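Peptide amidase (Stenotrophomonas maltophilia, PDB 1M22) probably hydrolyses amide bonds and is a member of the amidase signature family of hydrolases. Local coordinates at residues A[26-31]-A[57-62]; A[48-53]-A[150-155]. All coordinates share one frame; numbering follows the deposited sequence.

The chain meets the four segments in the order 26-31, 48-53, 57-62 and 150-155, so the two contacts cross rather than nest. Contact 1 closes a loop of 25 residues by setting the start of helix 27-43 against the start of helix 58-70. Inside that loop lies 48-53, leading into strand 51-54, at one edge of the main sheet, and contact 2 joins it to 150-155 across 96 residues. Strand 51-54 thus sits in sequence between the two helices of contact 1, while its approach is tied to the loop leaving strand 150-151. With centres about 22 Å apart, the contacts fasten separate places in this part of the fold.

Contact 1. Residues A[26-31]-A[57-62]; sequences DSTTLT and DALKEA
With its hydroxyl anti to the backbone N (chi1 -170°), S27 sets OG 3.4 Å from A62 CB, while T31, one turn on, has OG1 anti to its carbonyl carbon (chi1 -65°) and brings that atom to 3.5 Å from A62 CB. The methyl of A62 thus faces two hydroxyl oxygens of the other helix, neither of which bonds to it: the contact is purely van der Waals. Both oxygens find polar partners elsewhere. S27 OG bonds to G80 O, and T31 OG1 turns back on its own helix to S27 O at 2.8 Å, arriving well above the carbonyl plane. As T31 N also donates to S27 O, that carbonyl is gripped twice, and the second bond fixes the rotation of the threonine. The methyl of T31 points along toward A58, with CG2 4.3 Å from A58 CB. T28 CG2 lies against the backbone of A62, 3.7 Å from A62 C, and the exposed L59 places CD1 4.0 Å from T28 CG2. D26 caps helix 27-43 by accepting T29 N on OD1 at 2.8 Å. From the other helix, the carboxylate of D66 takes S27 N and T28 N, a further tie between the helices at this end. V123 of strand 123-128 touches both S27 and T31, and E61 is bonded to V124 N and salt-bridged to R118. The axes of the short helical segments 27-31 and 58-62 approach to 8.8 Å, at 151° between their directions, a near-antiparallel crossing in which small residues allow close contact. Away from the catalytic residues, this is a helix pair lying against the main sheet, in keeping with the helix-covered mixed sheet of the amidase signature fold.

Contact 2. Residues A[48-53]-A[150-155]; sequences LRAVIE and GQTRNP
One face of the R49 guanidinium is covered by G150 CA, which stands 3.7 Å above the plane and is offset toward the rim near NH1. From NH1 a weak bond leads to a water that also accepts Q151 N, and the aliphatic part of R49 runs past Q151 O, with R49 CB at 3.6 Å from it. The amide of Q151 turns back along its own segment: NE2 donates to T152 O, which lies in the plane of the Q151 amide, almost straight at 172°, and also to S143 O. Two successive carbonyls of 48-53, those of L48 and R49, hold T152 and R153. L48 O accepts R153 N at 2.9 Å and also receives a CH···O contact from T152 CA at 3.2 Å. With OG1 anti to its carbonyl carbon (chi1 -65°), T152 donates from OG1 to R49 O at 2.8 Å, from above the R49 carbonyl plane. N129 ND2 bonds to the same hydroxyl and to G150 O. L48 crosses P155 at about a right angle, with L48 CD2 4.0 Å from P155 CB; V171 of helix 167-174 touches both. The segments are thus pinned where the approach to edge strand 51-54 meets the loop after strand 150-151, with T152 about 10 Å, side chain to side chain, from both K86 and S165 of the amidase signature active site.

Contact 1. Residues A[26-31]-A[57-62]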
ATOM      1  N   ASP A  26     -13.375  16.159 -18.445  1.00 13.64           N
ATOM      2  CA  ASP A  26     -14.439  15.313 -17.925  1.00 13.46           C
ATOM      3  C   ASP A  26     -13.863  13.946 -17.595  1.00 11.75           C
ATOM      4  O   ASP A  26     -12.764  13.595 -18.035  1.00 12.01           O
ATOM      5  CB  ASP A  26     -15.621  15.189 -18.893  1.00 16.89           C
ATOM      6  CG  ASP A  26     -15.211  14.770 -20.275  1.00 17.54           C
ATOM      7  OD1 ASP A  26     -14.309  13.919 -20.412  1.00 18.74           O
ATOM      8  OD2 ASP A  26     -15.815  15.289 -21.235  1.00 21.98           O
ATOM      9  N   SER A  27     -14.605  13.180 -16.810  1.00  9.12           N
ATOM     10  CA  SER A  27     -14.144  11.870 -16.390  1.00 10.11           C
ATOM     11  C   SER A  27     -13.875  10.900 -17.534  1.00  9.83           C
ATOM     12  O   SER A  27     -12.903  10.147 -17.487  1.00 10.21           O
ATOM     13  CB  SER A  27     -15.142  11.255 -15.411  1.00  9.34           C
ATOM     14  OG  SER A  27     -14.597  10.085 -14.824  1.00  9.91           O
ATOM     15  N   THR A  28     -14.715  10.910 -18.566  1.00  9.50           N
ATOM     16  CA  THR A  28     -14.498   9.986 -19.672  1.00 10.02           C
ATOM     17  C   THR A  28     -13.187  10.271 -20.406  1.00  9.43           C
ATOM     18  O   THR A  28     -12.483   9.347 -20.808  1.00 10.67           O
ATOM     19  CB  THR A  28     -15.677   9.997 -20.677  1.00 10.23           C
ATOM     20  OG1 THR A  28     -15.908  11.330 -21.145  1.00 11.76           O
ATOM     21  CG2 THR A  28     -16.940   9.473 -20.015  1.00 10.74           C
ATOM     22  N   THR A  29     -12.849  11.546 -20.568  1.00 10.08           N
ATOM     23  CA  THR A  29     -11.607  11.908 -21.244  1.00  9.67           C
ATOM     24  C   THR A  29     -10.412  11.441 -20.412  1.00  9.48           C
ATOM     25  O   THR A  29      -9.477  10.828 -20.929  1.00 10.95           O
ATOM     26  CB  THR A  29     -11.509  13.435 -21.454  1.00 11.32           C
ATOM     27  OG1 THR A  29     -12.590  13.870 -22.291  1.00 14.40           O
ATOM     28  CG2 THR A  29     -10.193  13.804 -22.115  1.00 13.15           C
ATOM     29  N   LEU A  30     -10.454  11.732 -19.117  1.00  9.77           N
ATOM     30  CA  LEU A  30      -9.378  11.345 -18.210  1.00  9.48           C
ATOM     31  C   LEU A  30      -9.247   9.824 -18.146  1.00  9.21           C
ATOM     32  O   LEU A  30      -8.143   9.278 -18.238  1.00  9.29           O
ATOM     33  CB  LEU A  30      -9.654  11.917 -16.817  1.00 10.61           C
ATOM     34  CG  LEU A  30      -8.611  11.694 -15.720  1.00 10.80           C
ATOM     35  CD1 LEU A  30      -7.251  12.215 -16.163  1.00 11.58           C
ATOM     36  CD2 LEU A  30      -9.068  12.408 -14.457  1.00 11.81           C
ATOM     37  N   THR A  31     -10.381   9.147 -18.004  1.00  8.00           N
ATOM     38  CA  THR A  31     -10.403   7.693 -17.930  1.00  9.07           C
ATOM     39  C   THR A  31      -9.843   7.052 -19.199  1.00  8.77           C
ATOM     40  O   THR A  31      -9.003   6.152 -19.126  1.00 10.03           O
ATOM     41  CB  THR A  31     -11.838   7.188 -17.673  1.00  8.76           C
ATOM     42  OG1 THR A  31     -12.266   7.635 -16.379  1.00  9.52           O
ATOM     43  CG2 THR A  31     -11.900   5.670 -17.724  1.00 10.53           C
ATOM     44  N   ASP A  57     -16.435  -1.992 -17.114  1.00 12.65           N
ATOM     45  CA  ASP A  57     -17.394  -0.913 -16.895  1.00 13.10           C
ATOM     46  C   ASP A  57     -16.753   0.434 -16.579  1.00 11.47           C
ATOM     47  O   ASP A  57     -17.447   1.363 -16.168  1.00 12.04           O
ATOM     48  CB  ASP A  57     -18.353  -1.267 -15.755  1.00 15.29           C
ATOM     49  CG  ASP A  57     -19.212  -2.474 -16.061  1.00 19.35           C
ATOM     50  OD1 ASP A  57     -19.529  -2.699 -17.247  1.00 19.40           O
ATOM     51  OD2 ASP A  57     -19.585  -3.190 -15.107  1.00 21.09           O
ATOM     52  N   ALA A  58     -15.443   0.552 -16.775  1.00 10.56           N
ATOM     53  CA  ALA A  58     -14.750   1.806 -16.477  1.00 10.22           C
ATOM     54  C   ALA A  58     -15.337   3.002 -17.220  1.00 10.35           C
ATOM     55  O   ALA A  58     -15.624   4.034 -16.615  1.00 10.04           O
ATOM     56  CB  ALA A  58     -13.269   1.677 -16.797  1.00 11.79           C
ATOM     57  N   LEU A  59     -15.510   2.864 -18.532  1.00 10.35           N
ATOM     58  CA  LEU A  59     -16.056   3.950 -19.338  1.00 10.41           C
ATOM     59  C   LEU A  59     -17.493   4.270 -18.939  1.00  9.76           C
ATOM     60  O   LEU A  59     -17.886   5.436 -18.884  1.00 10.76           O
ATOM     61  CB  LEU A  59     -15.993   3.590 -20.825  1.00 11.15           C
ATOM     62  CG  LEU A  59     -16.492   4.671 -21.787  1.00 13.73           C
ATOM     63  CD1 LEU A  59     -15.695   5.955 -21.581  1.00 14.91           C
ATOM     64  CD2 LEU A  59     -16.357   4.176 -23.219  1.00 14.75           C
ATOM     65  N   LYS A  60     -18.271   3.229 -18.661  1.00 10.53           N
ATOM     66  CA  LYS A  60     -19.659   3.402 -18.249  1.00 12.03           C
ATOM     67  C   LYS A  60     -19.711   4.210 -16.954  1.00 11.37           C
ATOM     68  O   LYS A  60     -20.514   5.134 -16.819  1.00 11.64           O
ATOM     69  CB  LYS A  60     -20.323   2.038 -18.035  1.00 14.89           C
ATOM     70  CG  LYS A  60     -21.766   2.117 -17.546  1.00 19.04           C
ATOM     71  CD  LYS A  60     -22.388   0.736 -17.389  1.00 24.36           C
ATOM     72  CE  LYS A  60     -21.729  -0.057 -16.274  1.00 28.05           C
ATOM     73  NZ  LYS A  60     -21.917   0.591 -14.946  1.00 31.56           N
ATOM     74  N   GLU A  61     -18.847   3.854 -16.007  1.00 10.69           N
ATOM     75  CA  GLU A  61     -18.785   4.546 -14.725  1.00 10.42           C
ATOM     76  C   GLU A  61     -18.397   6.010 -14.919  1.00  9.18           C
ATOM     77  O   GLU A  61     -19.029   6.905 -14.358  1.00  9.63           O
ATOM     78  CB  GLU A  61     -17.776   3.851 -13.799  1.00 11.33           C
ATOM     79  CG  GLU A  61     -18.293   2.552 -13.182  1.00 14.17           C
ATOM     80  CD  GLU A  61     -17.240   1.807 -12.366  1.00 16.04           C
ATOM     81  OE1 GLU A  61     -16.486   2.453 -11.600  1.00 19.37           O
ATOM     82  OE2 GLU A  61     -17.177   0.565 -12.476  1.00 17.00           O
ATOM     83  N   ALA A  62     -17.364   6.251 -15.721  1.00  8.73           N
ATOM     84  CA  ALA A  62     -16.913   7.612 -15.980  1.00  8.55           C
ATOM     85  C   ALA A  62     -18.026   8.447 -16.617  1.00  8.69           C
ATOM     86  O   ALA A  62     -18.243   9.600 -16.239  1.00  9.88           O
ATOM     87  CB  ALA A  62     -15.683   7.591 -16.887  1.00  8.10           C
TER

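Contact 2. Residues A[48-53]-A[150-155]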
ATOM      1  N   LEU A  48       5.100  -3.112 -18.367  1.00  8.43           N
ATOM      2  CA  LEU A  48       5.191  -3.016 -16.915  1.00  8.21           C
ATOM      3  C   LEU A  48       4.350  -4.068 -16.200  1.00  7.17           C
ATOM      4  O   LEU A  48       4.679  -4.473 -15.086  1.00  7.88           O
ATOM      5  CB  LEU A  48       4.762  -1.621 -16.463  1.00  7.69           C
ATOM      6  CG  LEU A  48       5.571  -0.447 -17.019  1.00  7.95           C
ATOM      7  CD1 LEU A  48       4.975   0.865 -16.527  1.00  8.04           C
ATOM      8  CD2 LEU A  48       7.027  -0.563 -16.587  1.00  8.71           C
ATOM      9  N   ARG A  49       3.271  -4.503 -16.846  1.00  7.62           N
ATOM     10  CA  ARG A  49       2.359  -5.496 -16.285  1.00  8.17           C
ATOM     11  C   ARG A  49       1.881  -5.144 -14.881  1.00  8.20           C
ATOM     12  O   ARG A  49       1.785  -6.005 -13.999  1.00  9.07           O
ATOM     13  CB  ARG A  49       2.997  -6.886 -16.289  1.00  9.96           C
ATOM     14  CG  ARG A  49       3.360  -7.375 -17.681  1.00 14.71           C
ATOM     15  CD  ARG A  49       3.324  -8.887 -17.767  1.00 19.73           C
ATOM     16  NE  ARG A  49       1.952  -9.384 -17.798  1.00 27.06           N
ATOM     17  CZ  ARG A  49       1.619 -10.652 -18.013  1.00 27.65           C
ATOM     18  NH1 ARG A  49       2.562 -11.563 -18.219  1.00 30.46           N
ATOM     19  NH2 ARG A  49       0.342 -11.010 -18.032  1.00 26.88           N
ATOM     20  N   ALA A  50       1.570  -3.871 -14.678  1.00  7.90           N
ATOM     21  CA  ALA A  50       1.076  -3.417 -13.384  1.00  7.47           C
ATOM     22  C   ALA A  50      -0.416  -3.718 -13.240  1.00  6.36           C
ATOM     23  O   ALA A  50      -0.910  -3.928 -12.132  1.00  7.61           O
ATOM     24  CB  ALA A  50       1.316  -1.923 -13.231  1.00  8.16           C
ATOM     25  N   VAL A  51      -1.126  -3.743 -14.364  1.00  7.23           N
ATOM     26  CA  VAL A  51      -2.565  -3.983 -14.371  1.00  8.11           C
ATOM     27  C   VAL A  51      -2.894  -5.416 -14.768  1.00  8.55           C
ATOM     28  O   VAL A  51      -2.634  -5.835 -15.897  1.00 10.66           O
ATOM     29  CB  VAL A  51      -3.259  -3.001 -15.339  1.00  8.82           C
ATOM     30  CG1 VAL A  51      -4.755  -3.240 -15.346  1.00  9.65           C
ATOM     31  CG2 VAL A  51      -2.958  -1.571 -14.919  1.00  9.08           C
ATOM     32  N   ILE A  52      -3.480  -6.161 -13.837  1.00  7.56           N
ATOM     33  CA  ILE A  52      -3.822  -7.558 -14.072  1.00  8.98           C
ATOM     34  C   ILE A  52      -5.185  -7.733 -14.753  1.00 10.06           C
ATOM     35  O   ILE A  52      -5.410  -8.723 -15.450  1.00 10.49           O
ATOM     36  CB  ILE A  52      -3.741  -8.352 -12.730  1.00  7.96           C
ATOM     37  CG1 ILE A  52      -3.817  -9.855 -12.995  1.00 10.93           C
ATOM     38  CG2 ILE A  52      -4.833  -7.891 -11.775  1.00  9.34           C
ATOM     39  CD1 ILE A  52      -3.540 -10.704 -11.763  1.00 10.72           C
ATOM     40  N   GLU A  53      -6.090  -6.775 -14.568  1.00  9.07           N
ATOM     41  CA  GLU A  53      -7.404  -6.850 -15.205  1.00  9.01           C
ATOM     42  C   GLU A  53      -8.046  -5.478 -15.308  1.00  9.40           C
ATOM     43  O   GLU A  53      -8.043  -4.707 -14.350  1.00 10.58           O
ATOM     44  CB  GLU A  53      -8.350  -7.787 -14.435  1.00  9.35           C
ATOM     45  CG  GLU A  53      -9.652  -8.086 -15.194  1.00 11.98           C
ATOM     46  CD  GLU A  53     -10.660  -8.910 -14.401  1.00 15.58           C
ATOM     47  OE1 GLU A  53     -10.302  -9.467 -13.345  1.00 15.62           O
ATOM     48  OE2 GLU A  53     -11.823  -9.007 -14.851  1.00 17.76           O
ATOM     49  N   GLY A 150       1.707 -12.433 -14.172  1.00  8.23           N
ATOM     50  CA  GLY A 150       3.071 -12.388 -14.654  1.00  8.08           C
ATOM     51  C   GLY A 150       3.947 -11.537 -13.755  1.00  7.76           C
ATOM     52  O   GLY A 150       3.654 -11.351 -12.571  1.00  8.11           O
ATOM     53  N   GLN A 151       5.012 -10.995 -14.330  1.00  7.97           N
ATOM     54  CA  GLN A 151       5.972 -10.187 -13.594  1.00  8.20           C
ATOM     55  C   GLN A 151       5.830  -8.685 -13.790  1.00  8.06           C
ATOM     56  O   GLN A 151       6.013  -8.172 -14.893  1.00  9.50           O
ATOM     57  CB  GLN A 151       7.386 -10.599 -13.998  1.00  8.81           C
ATOM     58  CG  GLN A 151       8.482  -9.849 -13.271  1.00  9.75           C
ATOM     59  CD  GLN A 151       8.531 -10.187 -11.797  1.00 10.01           C
ATOM     60  OE1 GLN A 151       8.719 -11.345 -11.420  1.00 11.55           O
ATOM     61  NE2 GLN A 151       8.362  -9.175 -10.952  1.00  8.91           N
ATOM     62  N   THR A 152       5.508  -7.976 -12.714  1.00  6.38           N
ATOM     63  CA  THR A 152       5.401  -6.525 -12.782  1.00  6.83           C
ATOM     64  C   THR A 152       6.833  -5.989 -12.747  1.00  5.31           C
ATOM     65  O   THR A 152       7.694  -6.544 -12.066  1.00  7.18           O
ATOM     66  CB  THR A 152       4.583  -5.982 -11.592  1.00  6.94           C
ATOM     67  OG1 THR A 152       3.236  -6.466 -11.690  1.00  8.92           O
ATOM     68  CG2 THR A 152       4.565  -4.456 -11.591  1.00  7.24           C
ATOM     69  N   ARG A 153       7.086  -4.912 -13.484  1.00  6.23           N
ATOM     70  CA  ARG A 153       8.421  -4.330 -13.562  1.00  7.00           C
ATOM     71  C   ARG A 153       8.513  -2.906 -13.039  1.00  6.62           C
ATOM     72  O   ARG A 153       7.565  -2.131 -13.154  1.00  7.53           O
ATOM     73  CB  ARG A 153       8.912  -4.367 -15.013  1.00  7.66           C
ATOM     74  CG  ARG A 153       9.023  -5.779 -15.559  1.00 12.47           C
ATOM     75  CD  ARG A 153       9.367  -5.811 -17.035  1.00 16.10           C
ATOM     76  NE  ARG A 153       9.517  -7.188 -17.504  1.00 17.24           N
ATOM     77  CZ  ARG A 153      10.559  -7.967 -17.228  1.00 19.72           C
ATOM     78  NH1 ARG A 153      11.560  -7.513 -16.485  1.00 18.44           N
ATOM     79  NH2 ARG A 153      10.600  -9.208 -17.693  1.00 22.33           N
ATOM     80  N   ASN A 154       9.667  -2.567 -12.469  1.00  6.26           N
ATOM     81  CA  ASN A 154       9.899  -1.222 -11.954  1.00  6.00           C
ATOM     82  C   ASN A 154      10.043  -0.296 -13.164  1.00  6.89           C
ATOM     83  O   ASN A 154      10.896  -0.520 -14.025  1.00  7.52           O
ATOM     84  CB  ASN A 154      11.178  -1.201 -11.123  1.00  6.20           C
ATOM     85  CG  ASN A 154      11.355   0.088 -10.363  1.00  7.32           C
ATOM     86  OD1 ASN A 154      11.258   1.178 -10.933  1.00  6.90           O
ATOM     87  ND2 ASN A 154      11.621  -0.025  -9.062  1.00  6.95           N
ATOM     88  N   PRO A 155       9.223   0.758 -13.244  1.00  6.20           N
ATOM     89  CA  PRO A 155       9.311   1.672 -14.388  1.00  7.38           C
ATOM     90  C   PRO A 155      10.589   2.497 -14.493  1.00  6.98           C
ATOM     91  O   PRO A 155      10.894   3.036 -15.561  1.00  9.33           O
ATOM     92  CB  PRO A 155       8.060   2.533 -14.236  1.00  7.51           C
ATOM     93  CG  PRO A 155       7.894   2.615 -12.748  1.00  7.21           C
ATOM     94  CD  PRO A 155       8.189   1.199 -12.287  1.00  6.43           C
TER
HETATM   95  O   HOH W   1       5.669 -11.694 -17.077  1.00 16.79           O